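Alpha/beta hydrolase fold protein (Ochrobactrum, PDB 4G9E) is an N-acyl homoserine lactonase (AidH) of the alpha/beta-hydrolase fold, which opens the lactone ring of acyl homoserine lactone signals. Local coordinates at residues A16-E21 / S34-I39; P42-E47 / W52-P57. One frame throughout, in Å; residues are numbered along the deposited sequence.

Overall arrangement
Both contacts sit on one side of the central sheet, where strands 13-19 and 52-57 run antiparallel as neighbours; the centres of the two contacts lie about 8 Å apart. Contact 1 sets strand 13-19 against the loop after strand 24-30, and contact 2 lays helix 41-45, which follows that loop, on strand 52-57. They meet directly: R18 O and A56 N are 2.8 Å apart, probably hydrogen-bonded, and E19 OE1 makes a salt bridge of 2.9 Å to R53 NE. The bound N-butanoyl-L-homoserine is about 12 Å from the side chain of S36, so contact 1 does not reach the ligand.

Contact 1: A16-E21 / S34-I39; sequences AVRESE and SSSGAI
R18 lays one face of its guanidinium against the backbone of G37 and A38. The amide nitrogen of A38 sits over the centre of the group, 3.4 Å above its plane, while the carbonyl carbon of G37 is offset toward the rim. The chain reaches this position with CG beside the backbone N (chi1 -63°) and then runs extended from CG to NE, spanning the gap between a strand and a loop whose CA atoms come no closer than 7.3 Å, at R18 and G37. R18 NH1 comes to 3.6 Å from G37 CA. The methyl of A38 also touches the group, its CB lying 3.9 Å from R18 NE.

S36 was modelled in two conformers, and the bonds of its hydroxyl hold for the one given here. In it, S36 OG approaches R18 NH2 obliquely, at 3.2 Å, but the angle is too poor for a hydrogen bond. The hydroxyl instead accepts from A38 N at 3.1 Å, a nearly straight bond (166°) that forms an ST turn and leads into the 3-10 segment. D58 ties the two sides together: its OD2 makes a salt bridge with R18 NH2, and its OD1 is hydrogen-bonded to both S36 OG and G37 N. R18 NH1 also bonds to A56 O on the neighbouring strand. With these polar partners the buried charge is probably well compensated, and the guanidinium is fixed in rotation. Here a buried arginine-aspartate pair joins an antiparallel strand near the edge of the alpha/beta-hydrolase sheet to an ST turn in the loop after strand 24-30.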
ATOM      1  N   ALA A  16      11.618  10.063  -1.939  1.00 10.03           N
ATOM      2  CA  ALA A  16      12.462   9.107  -2.639  1.00 11.18           C
ATOM      3  C   ALA A  16      11.607   8.236  -3.554  1.00 10.35           C
ATOM      4  O   ALA A  16      10.526   7.790  -3.163  1.00 10.38           O
ATOM      5  CB  ALA A  16      13.202   8.247  -1.639  1.00 12.20           C
ATOM      6  N   VAL A  17      12.100   7.985  -4.766  1.00 10.24           N
ATOM      7  CA  VAL A  17      11.381   7.195  -5.760  1.00 11.01           C
ATOM      8  C   VAL A  17      12.306   6.156  -6.385  1.00 11.13           C
ATOM      9  O   VAL A  17      13.407   6.484  -6.815  1.00 12.53           O
ATOM     10  CB  VAL A  17      10.830   8.089  -6.894  1.00 12.12           C
ATOM     11  CG1 VAL A  17      10.073   7.254  -7.913  1.00 13.47           C
ATOM     12  CG2 VAL A  17       9.930   9.182  -6.330  1.00 13.18           C
ATOM     13  N   ARG A  18      11.857   4.905  -6.420  1.00 10.99           N
ATOM     14  CA  ARG A  18      12.571   3.838  -7.116  1.00 10.39           C
ATOM     15  C   ARG A  18      11.754   3.456  -8.326  1.00  9.96           C
ATOM     16  O   ARG A  18      10.542   3.300  -8.221  1.00 10.92           O
ATOM     17  CB  ARG A  18      12.692   2.608  -6.223  1.00 12.32           C
ATOM     18  CG  ARG A  18      13.483   2.834  -4.969  1.00 13.15           C
ATOM     19  CD  ARG A  18      13.247   1.724  -3.965  1.00 12.88           C
ATOM     20  NE  ARG A  18      13.738   2.126  -2.656  1.00 12.99           N
ATOM     21  CZ  ARG A  18      13.070   2.923  -1.827  1.00 12.44           C
ATOM     22  NH1 ARG A  18      11.875   3.391  -2.165  1.00 12.65           N
ATOM     23  NH2 ARG A  18      13.598   3.251  -0.657  1.00 13.28           N
ATOM     24  N   GLU A  19      12.413   3.287  -9.467  1.00 10.36           N
ATOM     25  CA  GLU A  19      11.721   2.860 -10.673  1.00 10.44           C
ATOM     26  C   GLU A  19      12.487   1.746 -11.361  1.00 10.88           C
ATOM     27  O   GLU A  19      13.714   1.795 -11.486  1.00 13.24           O
ATOM     28  CB  GLU A  19      11.560   4.011 -11.665  1.00 11.83           C
ATOM     29  CG  GLU A  19      10.763   5.180 -11.139  1.00 13.68           C
ATOM     30  CD  GLU A  19      10.533   6.251 -12.185  1.00 16.01           C
ATOM     31  OE1 GLU A  19      10.129   5.909 -13.314  1.00 16.98           O
ATOM     32  OE2 GLU A  19      10.759   7.438 -11.884  1.00 18.22           O
ATOM     33  N   SER A  20      11.759   0.739 -11.821  1.00 10.25           N
ATOM     34  CA  SER A  20      12.353  -0.259 -12.694  1.00 10.81           C
ATOM     35  C   SER A  20      12.467   0.304 -14.115  1.00 10.95           C
ATOM     36  O   SER A  20      11.936   1.376 -14.414  1.00 11.61           O
ATOM     37  CB  SER A  20      11.515  -1.534 -12.698  1.00 11.11           C
ATOM     38  OG  SER A  20      10.331  -1.358 -13.458  1.00 10.37           O
ATOM     39  N   GLU A  21      13.165  -0.420 -14.985  1.00 12.78           N
ATOM     40  CA  GLU A  21      13.351   0.015 -16.367  1.00 13.38           C
ATOM     41  C   GLU A  21      12.373  -0.648 -17.333  1.00 12.74           C
ATOM     42  O   GLU A  21      12.561  -0.596 -18.541  1.00 13.49           O
ATOM     43  CB  GLU A  21      14.804  -0.185 -16.811  1.00 16.09           C
ATOM     44  CG  GLU A  21      15.768   0.723 -16.055  1.00 18.45           C
ATOM     45  CD  GLU A  21      17.204   0.606 -16.522  1.00 22.43           C
ATOM     46  OE1 GLU A  21      17.630  -0.513 -16.870  1.00 24.59           O
ATOM     47  OE2 GLU A  21      17.907   1.641 -16.532  1.00 24.08           O
ATOM     48  N   SER A  34       5.253   2.239   8.423  1.00  9.68           N
ATOM     49  CA  SER A  34       6.630   2.107   8.905  1.00  9.90           C
ATOM     50  C   SER A  34       7.526   1.309   7.969  1.00  9.76           C
ATOM     51  O   SER A  34       8.590   0.842   8.374  1.00 11.49           O
ATOM     52  CB  SER A  34       6.675   1.534  10.333  1.00 10.26           C
ATOM     53  OG  SER A  34       5.921   2.351  11.227  1.00 11.20           O
ATOM     54  N   SER A  35       7.101   1.168   6.716  1.00  9.47           N
ATOM     55  CA  SER A  35       7.888   0.432   5.737  1.00  9.80           C
ATOM     56  C   SER A  35       8.549   1.403   4.762  1.00  9.21           C
ATOM     57  O   SER A  35       8.791   2.566   5.090  1.00  9.75           O
ATOM     58  CB  SER A  35       7.021  -0.601   5.011  1.00 10.31           C
ATOM     59  OG  SER A  35       7.815  -1.503   4.266  1.00 11.20           O
ATOM     60  N   SER A  36       8.841   0.902   3.566  0.60  9.30           N
ATOM     61  CA  SER A  36       9.545   1.646   2.531  0.60  9.67           C
ATOM     62  C   SER A  36       9.261   0.976   1.191  0.60  9.36           C
ATOM     63  O   SER A  36       8.948  -0.213   1.153  0.60  9.11           O
ATOM     64  CB  SER A  36      11.050   1.596   2.803  0.60 10.14           C
ATOM     65  OG  SER A  36      11.807   2.001   1.675  0.60 10.81           O
ATOM     66  N   GLY A  37       9.366   1.726   0.096  1.00  9.60           N
ATOM     67  CA  GLY A  37       9.276   1.133  -1.230  1.00  9.36           C
ATOM     68  C   GLY A  37      10.331   0.064  -1.485  1.00  9.48           C
ATOM     69  O   GLY A  37      10.168  -0.782  -2.367  1.00  9.41           O
ATOM     70  N   ALA A  38      11.421   0.092  -0.723  1.00 10.16           N
ATOM     71  CA  ALA A  38      12.469  -0.926  -0.837  1.00 11.06           C
ATOM     72  C   ALA A  38      11.931  -2.331  -0.560  1.00 10.43           C
ATOM     73  O   ALA A  38      12.504  -3.323  -1.016  1.00 10.63           O
ATOM     74  CB  ALA A  38      13.620  -0.597   0.102  1.00 12.67           C
ATOM     75  N   ILE A  39      10.819  -2.414   0.170  1.00  9.62           N
ATOM     76  CA  ILE A  39      10.206  -3.699   0.518  1.00  9.41           C
ATOM     77  C   ILE A  39       9.732  -4.446  -0.730  1.00  8.99           C
ATOM     78  O   ILE A  39       9.546  -5.662  -0.707  1.00  9.71           O
ATOM     79  CB  ILE A  39       9.021  -3.504   1.519  1.00  9.98           C
ATOM     80  CG1 ILE A  39       8.750  -4.779   2.328  1.00 10.93           C
ATOM     81  CG2 ILE A  39       7.762  -3.037   0.809  1.00 10.16           C
ATOM     82  CD1 ILE A  39       9.822  -5.120   3.334  1.00 12.26           C
TER

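Contact 2: P42-E47 / W52-P57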
ATOM      1  N   PRO A  42      11.249  -7.658  -4.606  1.00 10.77           N
ATOM      2  CA  PRO A  42      10.945  -8.803  -5.483  1.00 10.72           C
ATOM      3  C   PRO A  42      10.246  -8.398  -6.783  1.00 10.92           C
ATOM      4  O   PRO A  42      10.475  -9.011  -7.824  1.00 12.21           O
ATOM      5  CB  PRO A  42      10.014  -9.667  -4.626  1.00 12.92           C
ATOM      6  CG  PRO A  42      10.365  -9.314  -3.217  1.00 14.86           C
ATOM      7  CD  PRO A  42      10.710  -7.847  -3.249  1.00 12.75           C
ATOM      8  N   GLN A  43       9.397  -7.378  -6.712  1.00  9.39           N
ATOM      9  CA  GLN A  43       8.697  -6.882  -7.885  1.00  9.42           C
ATOM     10  C   GLN A  43       9.581  -5.948  -8.699  1.00 10.04           C
ATOM     11  O   GLN A  43       9.657  -6.083  -9.918  1.00 12.70           O
ATOM     12  CB  GLN A  43       7.388  -6.203  -7.486  1.00  9.45           C
ATOM     13  CG  GLN A  43       6.319  -7.185  -7.034  1.00  9.21           C
ATOM     14  CD  GLN A  43       6.621  -7.809  -5.686  1.00  8.91           C
ATOM     15  OE1 GLN A  43       7.007  -7.113  -4.750  1.00  9.32           O
ATOM     16  NE2 GLN A  43       6.448  -9.123  -5.583  1.00  9.11           N
ATOM     17  N   LEU A  44      10.260  -5.018  -8.035  1.00 10.23           N
ATOM     18  CA  LEU A  44      11.155  -4.096  -8.727  1.00 11.28           C
ATOM     19  C   LEU A  44      12.194  -4.820  -9.570  1.00 12.40           C
ATOM     20  O   LEU A  44      12.447  -4.442 -10.707  1.00 13.56           O
ATOM     21  CB  LEU A  44      11.873  -3.190  -7.725  1.00 11.13           C
ATOM     22  CG  LEU A  44      11.050  -2.048  -7.127  1.00 11.85           C
ATOM     23  CD1 LEU A  44      11.656  -1.575  -5.814  1.00 12.24           C
ATOM     24  CD2 LEU A  44      10.929  -0.892  -8.117  1.00 12.29           C
ATOM     25  N   GLU A  45      12.796  -5.854  -8.992  1.00 12.45           N
ATOM     26  CA  GLU A  45      13.949  -6.521  -9.587  1.00 14.68           C
ATOM     27  C   GLU A  45      13.600  -7.797 -10.349  1.00 14.95           C
ATOM     28  O   GLU A  45      14.443  -8.358 -11.046  1.00 18.63           O
ATOM     29  CB  GLU A  45      14.968  -6.855  -8.499  1.00 17.55           C
ATOM     30  CG  GLU A  45      15.465  -5.652  -7.722  1.00 21.07           C
ATOM     31  CD  GLU A  45      16.368  -6.044  -6.568  1.00 25.36           C
ATOM     32  OE1 GLU A  45      16.701  -7.244  -6.456  1.00 27.78           O
ATOM     33  OE2 GLU A  45      16.735  -5.152  -5.774  1.00 26.56           O
ATOM     34  N   GLY A  46      12.363  -8.258 -10.205  1.00 12.62           N
ATOM     35  CA  GLY A  46      11.929  -9.494 -10.829  1.00 12.80           C
ATOM     36  C   GLY A  46      11.138  -9.301 -12.105  1.00 12.72           C
ATOM     37  O   GLY A  46      11.214  -8.255 -12.751  1.00 13.30           O
ATOM     38  N   GLU A  47      10.363 -10.322 -12.437  1.00 13.58           N
ATOM     39  CA  GLU A  47       9.667 -10.355 -13.720  1.00 14.94           C
ATOM     40  C   GLU A  47       8.669  -9.171 -13.871  1.00 12.74           C
ATOM     41  O   GLU A  47       8.472  -8.660 -14.957  1.00 13.55           O
ATOM     42  CB  GLU A  47       8.946 -11.700 -13.893  1.00 20.00           C
ATOM     43  CG  GLU A  47       9.930 -12.771 -14.309  1.00 20.00           C
ATOM     44  CD  GLU A  47      10.924 -12.314 -15.392  1.00 20.00           C
ATOM     45  OE1 GLU A  47      12.125 -12.213 -15.046  1.00 20.00           O
ATOM     46  OE2 GLU A  47      10.580 -12.113 -16.612  1.00 20.00           O
ATOM     47  N   TRP A  52       7.040  -4.221 -16.653  1.00  9.30           N
ATOM     48  CA  TRP A  52       6.250  -3.033 -16.395  1.00  8.67           C
ATOM     49  C   TRP A  52       7.085  -2.003 -15.667  1.00  8.38           C
ATOM     50  O   TRP A  52       8.064  -2.342 -15.004  1.00  9.42           O
ATOM     51  CB  TRP A  52       5.006  -3.422 -15.593  1.00  9.31           C
ATOM     52  CG  TRP A  52       3.987  -4.187 -16.417  1.00  9.25           C
ATOM     53  CD1 TRP A  52       3.214  -3.679 -17.425  1.00  9.51           C
ATOM     54  CD2 TRP A  52       3.629  -5.578 -16.297  1.00  9.70           C
ATOM     55  NE1 TRP A  52       2.414  -4.665 -17.949  1.00  9.88           N
ATOM     56  CE2 TRP A  52       2.634  -5.832 -17.262  1.00  9.66           C
ATOM     57  CE3 TRP A  52       4.041  -6.628 -15.460  1.00 10.54           C
ATOM     58  CZ2 TRP A  52       2.043  -7.082 -17.409  1.00  9.73           C
ATOM     59  CZ3 TRP A  52       3.456  -7.874 -15.618  1.00 10.77           C
ATOM     60  CH2 TRP A  52       2.475  -8.092 -16.591  1.00 10.29           C
ATOM     61  N   ARG A  53       6.710  -0.735 -15.812  1.00  8.68           N
ATOM     62  CA  ARG A  53       7.416   0.339 -15.127  1.00  8.70           C
ATOM     63  C   ARG A  53       6.927   0.412 -13.683  1.00  8.58           C
ATOM     64  O   ARG A  53       5.906   1.029 -13.387  1.00  9.21           O
ATOM     65  CB  ARG A  53       7.197   1.663 -15.849  1.00  9.76           C
ATOM     66  CG  ARG A  53       7.925   2.834 -15.227  1.00 10.83           C
ATOM     67  CD  ARG A  53       7.680   4.078 -16.049  1.00 12.50           C
ATOM     68  NE  ARG A  53       8.413   5.236 -15.555  1.00 13.98           N
ATOM     69  CZ  ARG A  53       8.444   6.403 -16.189  1.00 15.09           C
ATOM     70  NH1 ARG A  53       7.776   6.545 -17.324  1.00 15.44           N
ATOM     71  NH2 ARG A  53       9.132   7.422 -15.694  1.00 16.23           N
ATOM     72  N   VAL A  54       7.653  -0.250 -12.791  1.00  8.67           N
ATOM     73  CA  VAL A  54       7.281  -0.284 -11.383  1.00  8.94           C
ATOM     74  C   VAL A  54       7.861   0.936 -10.674  1.00  8.66           C
ATOM     75  O   VAL A  54       9.057   1.217 -10.786  1.00  9.69           O
ATOM     76  CB  VAL A  54       7.782  -1.571 -10.710  1.00  9.74           C
ATOM     77  CG1 VAL A  54       7.516  -1.541  -9.210  1.00 10.36           C
ATOM     78  CG2 VAL A  54       7.124  -2.789 -11.350  1.00 11.22           C
ATOM     79  N   ILE A  55       6.995   1.662  -9.969  1.00  8.33           N
ATOM     80  CA  ILE A  55       7.356   2.887  -9.264  1.00  8.89           C
ATOM     81  C   ILE A  55       7.052   2.665  -7.793  1.00  7.82           C
ATOM     82  O   ILE A  55       5.905   2.417  -7.436  1.00  8.05           O
ATOM     83  CB  ILE A  55       6.524   4.065  -9.797  1.00  9.37           C
ATOM     84  CG1 ILE A  55       6.728   4.210 -11.311  1.00 11.17           C
ATOM     85  CG2 ILE A  55       6.875   5.346  -9.058  1.00  9.72           C
ATOM     86  CD1 ILE A  55       5.696   5.058 -12.005  1.00 13.32           C
ATOM     87  N   ALA A  56       8.084   2.734  -6.952  1.00  8.24           N
ATOM     88  CA  ALA A  56       7.952   2.415  -5.527  1.00  8.82           C
ATOM     89  C   ALA A  56       8.551   3.532  -4.686  1.00  9.08           C
ATOM     90  O   ALA A  56       9.737   3.498  -4.360  1.00 10.53           O
ATOM     91  CB  ALA A  56       8.631   1.085  -5.205  1.00  9.67           C
ATOM     92  N   PRO A  57       7.736   4.545  -4.356  1.00  8.58           N
ATOM     93  CA  PRO A  57       8.240   5.672  -3.565  1.00  9.66           C
ATOM     94  C   PRO A  57       8.263   5.364  -2.081  1.00  9.57           C
ATOM     95  O   PRO A  57       7.762   4.341  -1.631  1.00 10.97           O
ATOM     96  CB  PRO A  57       7.213   6.783  -3.820  1.00 10.97           C
ATOM     97  CG  PRO A  57       6.276   6.278  -4.853  1.00 12.66           C
ATOM     98  CD  PRO A  57       6.366   4.777  -4.835  1.00  9.40           C
TER
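L44 reaches from helix 41-45 to the strand with both methyls, and each finds its own partner. CD2 of L44 meets V54 CG1 at 3.6 Å, the closest approach in the contact, while L44 CD1 lies 4.1 Å from A56 CB. The leucine thus straddles two alternate residues of strand 52-57 that face the helix, with I55 between them turned to the other side of the sheet. V54 presents CG1 because that methyl stands anti to the backbone N (chi1 174°), and the two side chains cross obliquely.

Away from this centre the fit is looser. Q43 comes near only through its backbone, with its O 4.4 Å from V54 CG2; its side chain leads away to helix 255-270, where NE2 is hydrogen-bonded to D259 OD1, and NE2 also bonds to F251 O. Beyond the contact E45, and E47 at the start of helix 47-51, are exposed to solvent. Another apolar neighbour closes in on each main partner: I3 touches L44, and M29 of strand 24-30 touches V54.

The whole contact buries 206 Å² between the two segments. The contacts between side chains are all apolar, so what this contact contributes is hydrophobic burial, without directional bonds between the segments, while the polar end of Q43 ties the helix to D259 and F251.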